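Local structure of DUF3863 domain-containing protein (3LM3) at residues H269-L274 with K311-D316; M305-T310 with T317-F322. The protein is of unknown function but may be a glycoside hydrolase or deacetylase acting on carbohydrate. All blocks are in the same frame, centred on the assembly; numbering follows the deposited sequence.

Helix 296-313 and the turn leading from it into strand 318-320 serve both contacts, which makes the pair a compact example of how chemistry follows depth. Contact 2 is buried: the helix rests on the strand that follows it through methyl groups and one phenyl ring. Contact 1, farther from the centre of the chain, is only partly buried; there the end of the same helix meets helix 255-277, with an aromatic pair inside and a salt bridge and a water toward the surface. The two join through Phe-270, whose ring packs on Thr-310 and Thr-317, and through Lys-311, which packs on Phe-319 and probably hydrogen-bonds Thr-317 O.

Contact 1. Residues H269-L274 with K311-D316; sequences HFDKGL and KERWPD
Phe-270 and Trp-314 mark the closest approach of the two backbones, their CA atoms 7.5 Å apart, where a wider pi-type turn in helix 255-277 faces the point at which the chain leaves helix 296-313. The indole of Trp-314 fills the gap between them. Over one of its faces lies CB of Phe-270, making a CH-pi contact 3.5 Å from the centroid of the five-membered ring. The phenyl ring beyond it turns its CD2 edge toward the six-membered ring, a T-shaped (edge-to-face) pair with centroids 5.2 Å apart and planes at 75°. Arg-313 covers the opposite face, its CG 3.6 Å above the indole plane. In a domain consistent with the (beta/alpha)-barrel type of glycoside hydrolase and deacetylase relatives, the contact joins helix 255-277 to the C-terminal end of helix 296-313 beside strand 21-29, whose Val-23 lies against Phe-270 and whose Arg-21 touches Trp-314.

The outer side is polar. Trp-314 NE1 donates a nearly straight bond (166°) in its ring plane to Asp-271 OD1 at 2.9 Å, reaching that oxygen from well above the carboxylate plane. The other oxygen takes the salt bridge: Arg-313 NH2 approaches Asp-271 OD2 to 2.9 Å, nearly along the C-O direction although the N-H itself is bent. Because Arg-313 holds CG anti to its own nitrogen (chi1 -177°) and stays extended to NE, its guanidinium passes over the indole rim to the acid. With an alanine in place of Trp-314, the Asp-271 carboxylate would probably be freer to turn and a gap would open between Phe-270 and the Arg-313 chain. One water ties the polar cluster together, donating to Asp-271 OD1 at 2.8 Å and accepting from Arg-313 NE at 2.9 Å.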
loop_
_atom_site.group_PDB
_atom_site.type_symbol
_atom_site.label_atom_id
_atom_site.label_comp_id
_atom_site.label_asym_id
_atom_site.label_seq_id
_atom_site.Cartn_x
_atom_site.Cartn_y
_atom_site.Cartn_z
ATOM N N HIS A 269 -10.773 -1.450 9.121
ATOM C CA HIS A 269 -10.502 -2.798 8.646
ATOM C C HIS A 269 -10.796 -3.883 9.655
ATOM O O HIS A 269 -11.300 -4.949 9.304
ATOM C CB HIS A 269 -9.043 -2.843 8.201
ATOM C CG HIS A 269 -8.797 -1.896 7.091
ATOM N ND1 HIS A 269 -9.085 -2.232 5.784
ATOM C CD2 HIS A 269 -8.523 -0.574 7.093
ATOM C CE1 HIS A 269 -8.932 -1.169 5.023
ATOM N NE2 HIS A 269 -8.591 -0.145 5.793
ATOM N N PHE A 270 -10.437 -3.628 10.899
ATOM C CA PHE A 270 -10.484 -4.673 11.929
ATOM C C PHE A 270 -11.789 -4.721 12.719
ATOM O O PHE A 270 -12.038 -5.711 13.405
ATOM C CB PHE A 270 -9.288 -4.505 12.862
ATOM C CG PHE A 270 -7.928 -4.775 12.227
ATOM C CD1 PHE A 270 -7.797 -5.392 10.988
ATOM C CD2 PHE A 270 -6.767 -4.474 12.938
ATOM C CE1 PHE A 270 -6.539 -5.667 10.459
ATOM C CE2 PHE A 270 -5.506 -4.744 12.401
ATOM C CZ PHE A 270 -5.412 -5.353 11.163
ATOM N N ASP A 271 -12.629 -3.691 12.591
ATOM C CA ASP A 271 -13.989 -3.722 13.141
ATOM C C ASP A 271 -14.968 -3.973 11.986
ATOM O O ASP A 271 -15.191 -5.139 11.599
ATOM C CB ASP A 271 -14.258 -2.429 13.923
ATOM C CG ASP A 271 -13.536 -2.388 15.277
ATOM O OD1 ASP A 271 -13.152 -3.453 15.816
ATOM O OD2 ASP A 271 -13.391 -1.236 15.797
ATOM N N LYS A 272 -15.484 -2.930 11.357
ATOM C CA LYS A 272 -16.509 -3.071 10.318
ATOM C C LYS A 272 -16.002 -3.803 9.077
ATOM O O LYS A 272 -16.698 -4.617 8.508
ATOM C CB LYS A 272 -17.056 -1.693 9.936
ATOM C CG LYS A 272 -18.107 -1.673 8.830
ATOM C CD LYS A 272 -19.424 -2.299 9.233
ATOM C CE LYS A 272 -20.556 -1.714 8.384
ATOM N NZ LYS A 272 -21.888 -2.219 8.789
ATOM N N GLY A 273 -14.770 -3.516 8.664
ATOM C CA GLY A 273 -14.267 -4.140 7.439
ATOM C C GLY A 273 -14.316 -5.658 7.468
ATOM O O GLY A 273 -14.747 -6.320 6.497
ATOM N N LEU A 274 -13.858 -6.230 8.574
ATOM C CA LEU A 274 -13.841 -7.683 8.690
ATOM C C LEU A 274 -15.262 -8.250 8.598
ATOM O O LEU A 274 -15.486 -9.315 8.007
ATOM C CB LEU A 274 -13.130 -8.120 9.969
ATOM C CG LEU A 274 -13.093 -9.642 10.124
ATOM C CD1 LEU A 274 -11.787 -10.088 10.725
ATOM C CD2 LEU A 274 -14.282 -10.113 10.958
ATOM N N LYS A 311 -2.413 -5.105 19.123
ATOM C CA LYS A 311 -2.598 -6.401 19.798
ATOM C C LYS A 311 -3.532 -6.295 21.005
ATOM O O LYS A 311 -4.243 -7.246 21.337
ATOM C CB LYS A 311 -1.251 -7.003 20.202
ATOM C CG LYS A 311 -0.342 -7.402 19.065
ATOM C CD LYS A 311 -0.835 -8.550 18.197
ATOM C CE LYS A 311 -0.709 -9.884 18.840
ATOM N NZ LYS A 311 -0.964 -10.949 17.814
ATOM N N GLU A 312 -3.532 -5.163 21.684
ATOM C CA GLU A 312 -4.414 -4.998 22.828
ATOM C C GLU A 312 -5.876 -5.024 22.398
ATOM O O GLU A 312 -6.710 -5.708 23.016
ATOM C CB GLU A 312 -4.111 -3.698 23.553
ATOM C CG GLU A 312 -4.998 -3.402 24.742
ATOM C CD GLU A 312 -4.546 -2.146 25.455
ATOM O OE1 GLU A 312 -3.488 -2.199 26.121
ATOM O OE2 GLU A 312 -5.229 -1.107 25.321
ATOM N N ARG A 313 -6.190 -4.320 21.314
ATOM C CA ARG A 313 -7.569 -4.180 20.873
ATOM C C ARG A 313 -8.050 -5.364 20.041
ATOM O O ARG A 313 -9.218 -5.737 20.116
ATOM C CB ARG A 313 -7.707 -2.867 20.124
ATOM C CG ARG A 313 -9.095 -2.551 19.674
ATOM C CD ARG A 313 -9.204 -1.098 19.312
ATOM N NE ARG A 313 -10.461 -0.783 18.660
ATOM C CZ ARG A 313 -10.766 0.409 18.138
ATOM N NH1 ARG A 313 -9.925 1.436 18.266
ATOM N NH2 ARG A 313 -11.911 0.576 17.477
ATOM N N TRP A 314 -7.142 -5.936 19.250
ATOM C CA TRP A 314 -7.428 -7.037 18.338
ATOM C C TRP A 314 -6.380 -8.131 18.567
ATOM O O TRP A 314 -5.406 -8.251 17.832
ATOM C CB TRP A 314 -7.420 -6.547 16.879
ATOM C CG TRP A 314 -8.442 -5.470 16.574
ATOM C CD1 TRP A 314 -9.803 -5.612 16.433
ATOM C CD2 TRP A 314 -8.165 -4.077 16.369
ATOM N NE1 TRP A 314 -10.382 -4.393 16.158
ATOM C CE2 TRP A 314 -9.397 -3.441 16.101
ATOM C CE3 TRP A 314 -6.990 -3.301 16.362
ATOM C CZ2 TRP A 314 -9.478 -2.063 15.826
ATOM C CZ3 TRP A 314 -7.080 -1.942 16.100
ATOM C CH2 TRP A 314 -8.318 -1.341 15.820
ATOM N N PRO A 315 -6.543 -8.906 19.648
ATOM C CA PRO A 315 -5.461 -9.784 20.103
ATOM C C PRO A 315 -5.066 -10.906 19.184
ATOM O O PRO A 315 -3.928 -11.383 19.284
ATOM C CB PRO A 315 -5.965 -10.327 21.448
ATOM C CG PRO A 315 -7.299 -9.829 21.627
ATOM C CD PRO A 315 -7.618 -8.777 20.643
ATOM N N ASP A 316 -5.947 -11.290 18.258
ATOM C CA ASP A 316 -5.592 -12.377 17.348
ATOM C C ASP A 316 -5.027 -11.876 16.012
ATOM O O ASP A 316 -4.837 -12.675 15.095
ATOM C CB ASP A 316 -6.774 -13.333 17.144
ATOM C CG ASP A 316 -7.161 -14.096 18.432
ATOM O OD1 ASP A 316 -6.275 -14.381 19.283
ATOM O OD2 ASP A 316 -8.362 -14.434 18.584
HETATM O O HOH W 1 -12.524 -2.776 18.461
#

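Contact 2. Residues M305-T310 with T317-F322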
loop_
_atom_site.group_PDB
_atom_site.type_symbol
_atom_site.label_atom_id
_atom_site.label_comp_id
_atom_site.label_asym_id
_atom_site.label_seq_id
_atom_site.Cartn_x
_atom_site.Cartn_y
_atom_site.Cartn_z
HETATM N N MSE A 305 4.183 1.370 20.329
HETATM C CA MSE A 305 2.836 1.802 20.607
HETATM C C MSE A 305 1.852 1.217 19.571
HETATM O O MSE A 305 0.777 0.693 19.906
HETATM C CB MSE A 305 2.802 3.327 20.576
HETATM C CG MSE A 305 1.679 3.904 21.311
HETATM SE SE MSE A 305 1.791 5.822 21.364
HETATM C CE MSE A 305 2.875 5.985 22.981
ATOM N N TRP A 306 2.248 1.320 18.302
ATOM C CA TRP A 306 1.455 0.828 17.214
ATOM C C TRP A 306 1.174 -0.666 17.372
ATOM O O TRP A 306 0.012 -1.115 17.334
ATOM C CB TRP A 306 2.168 1.111 15.882
ATOM C CG TRP A 306 1.456 0.484 14.688
ATOM C CD1 TRP A 306 0.094 0.431 14.434
ATOM C CD2 TRP A 306 2.091 -0.161 13.587
ATOM N NE1 TRP A 306 -0.133 -0.211 13.255
ATOM C CE2 TRP A 306 1.071 -0.610 12.713
ATOM C CE3 TRP A 306 3.429 -0.440 13.276
ATOM C CZ2 TRP A 306 1.350 -1.285 11.528
ATOM C CZ3 TRP A 306 3.694 -1.120 12.100
ATOM C CH2 TRP A 306 2.664 -1.559 11.259
ATOM N N VAL A 307 2.225 -1.459 17.541
ATOM C CA VAL A 307 2.056 -2.915 17.638
ATOM C C VAL A 307 1.300 -3.284 18.899
ATOM O O VAL A 307 0.338 -4.052 18.844
ATOM C CB VAL A 307 3.429 -3.595 17.579
ATOM C CG1 VAL A 307 3.333 -5.113 17.907
ATOM C CG2 VAL A 307 4.079 -3.362 16.194
ATOM N N THR A 308 1.706 -2.736 20.035
ATOM C CA THR A 308 1.061 -3.056 21.298
ATOM C C THR A 308 -0.408 -2.654 21.303
ATOM O O THR A 308 -1.258 -3.393 21.784
ATOM C CB THR A 308 1.756 -2.350 22.466
ATOM O OG1 THR A 308 3.088 -2.872 22.610
ATOM C CG2 THR A 308 0.974 -2.569 23.760
ATOM N N GLY A 309 -0.715 -1.486 20.748
ATOM C CA GLY A 309 -2.079 -1.010 20.726
ATOM C C GLY A 309 -2.985 -1.853 19.829
ATOM O O GLY A 309 -4.143 -2.123 20.128
ATOM N N THR A 310 -2.419 -2.286 18.699
ATOM C CA THR A 310 -3.120 -3.187 17.796
ATOM C C THR A 310 -3.415 -4.513 18.484
ATOM O O THR A 310 -4.531 -5.001 18.420
ATOM C CB THR A 310 -2.293 -3.393 16.515
ATOM O OG1 THR A 310 -2.036 -2.127 15.885
ATOM C CG2 THR A 310 -3.028 -4.282 15.521
ATOM N N THR A 317 -4.762 -10.578 15.903
ATOM C CA THR A 317 -4.148 -10.040 14.687
ATOM C C THR A 317 -2.831 -10.726 14.395
ATOM O O THR A 317 -1.997 -10.896 15.284
ATOM C CB THR A 317 -3.880 -8.533 14.811
ATOM O OG1 THR A 317 -5.111 -7.858 15.117
ATOM C CG2 THR A 317 -3.274 -7.922 13.540
ATOM N N HIS A 318 -2.628 -11.118 13.137
ATOM C CA HIS A 318 -1.398 -11.745 12.683
ATOM C C HIS A 318 -0.529 -10.713 11.989
ATOM O O HIS A 318 -0.973 -10.095 11.001
ATOM C CB HIS A 318 -1.713 -12.867 11.701
ATOM C CG HIS A 318 -2.558 -13.941 12.290
ATOM N ND1 HIS A 318 -2.040 -14.896 13.133
ATOM C CD2 HIS A 318 -3.880 -14.212 12.169
ATOM C CE1 HIS A 318 -3.014 -15.719 13.498
ATOM N NE2 HIS A 318 -4.142 -15.328 12.937
ATOM N N PHE A 319 0.689 -10.524 12.484
ATOM C CA PHE A 319 1.689 -9.686 11.863
ATOM C C PHE A 319 2.539 -10.607 10.988
ATOM O O PHE A 319 3.325 -11.406 11.489
ATOM C CB PHE A 319 2.558 -8.962 12.900
ATOM C CG PHE A 319 1.852 -7.784 13.569
ATOM C CD1 PHE A 319 0.841 -7.961 14.510
ATOM C CD2 PHE A 319 2.172 -6.498 13.201
ATOM C CE1 PHE A 319 0.216 -6.830 15.095
ATOM C CE2 PHE A 319 1.557 -5.397 13.784
ATOM C CZ PHE A 319 0.568 -5.580 14.715
ATOM N N VAL A 320 2.327 -10.481 9.680
ATOM C CA VAL A 320 2.935 -11.390 8.695
ATOM C C VAL A 320 3.603 -10.592 7.588
ATOM O O VAL A 320 3.423 -9.380 7.467
ATOM C CB VAL A 320 1.886 -12.377 8.114
ATOM C CG1 VAL A 320 1.200 -13.150 9.261
ATOM C CG2 VAL A 320 0.852 -11.667 7.273
ATOM N N THR A 321 4.397 -11.286 6.782
ATOM C CA THR A 321 5.087 -10.629 5.687
ATOM C C THR A 321 4.112 -10.254 4.559
ATOM O O THR A 321 3.035 -10.852 4.438
ATOM C CB THR A 321 6.236 -11.470 5.122
ATOM O OG1 THR A 321 5.691 -12.513 4.302
ATOM C CG2 THR A 321 7.108 -12.063 6.224
ATOM N N PHE A 322 4.476 -9.260 3.743
ATOM C CA PHE A 322 3.674 -8.934 2.551
ATOM C C PHE A 322 3.456 -10.162 1.704
ATOM O O PHE A 322 2.348 -10.431 1.263
ATOM C CB PHE A 322 4.331 -7.792 1.742
ATOM C CG PHE A 322 3.898 -6.396 2.161
ATOM C CD1 PHE A 322 4.478 -5.775 3.244
ATOM C CD2 PHE A 322 2.906 -5.720 1.462
ATOM C CE1 PHE A 322 4.096 -4.493 3.629
ATOM C CE2 PHE A 322 2.515 -4.433 1.839
ATOM C CZ PHE A 322 3.107 -3.824 2.930
#
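The hydroxyl of Thr-310, the residue whose methyl meets both Phe-319 and Thr-317, lies between two acceptors: OG1 is 2.7 Å from Trp-306 O, one turn back in the helix, and is hydrogen-bonded to Glu-266 OE1 of helix 255-277. The same carbonyl also receives the regular helical bond, Thr-310 N to Trp-306 O at 3.0 Å, while the second oxygen of Glu-266 is bonded to Trp-306 NE1, so the carboxylate spans two side chains of one helical face.

With OG1 anti to the carbonyl carbon (chi1 -57°), the hydroxyl is directed back along the helix and the other branch, CG2, is left to meet the strand. That methyl is 3.9 Å from Phe-319 CZ and 4.2 Å from Thr-317 CG2, so it sits where the phenyl ring and the second threonine come together. A turn earlier, Val-307 places CG2 at 4.0 Å from Phe-319 CE2. The phenyl ring is thus touched along its far end, at CE1, CZ and CE2, both methyls coming at it obliquely. Across the contact the interaction is wholly apolar, and the distances are those of ordinary van der Waals packing. Thr-317 follows the same division of labour as Thr-310: its methyl joins the packing, whereas its OG1 is hydrogen-bonded to Trp-314 O in the connecting turn.

This is the alpha-to-beta half of a beta-alpha-beta crossover, in which strand 280-287 leads through helix 296-313 to strand 318-320. Backbone bonds from His-318 and Val-320 set the latter strand parallel to strand 21-29, whose Val-23 packs against Thr-317 and Phe-319, while helix 255-277 flanks helix 296-313 through Met-263 on Trp-306 and Thr-310.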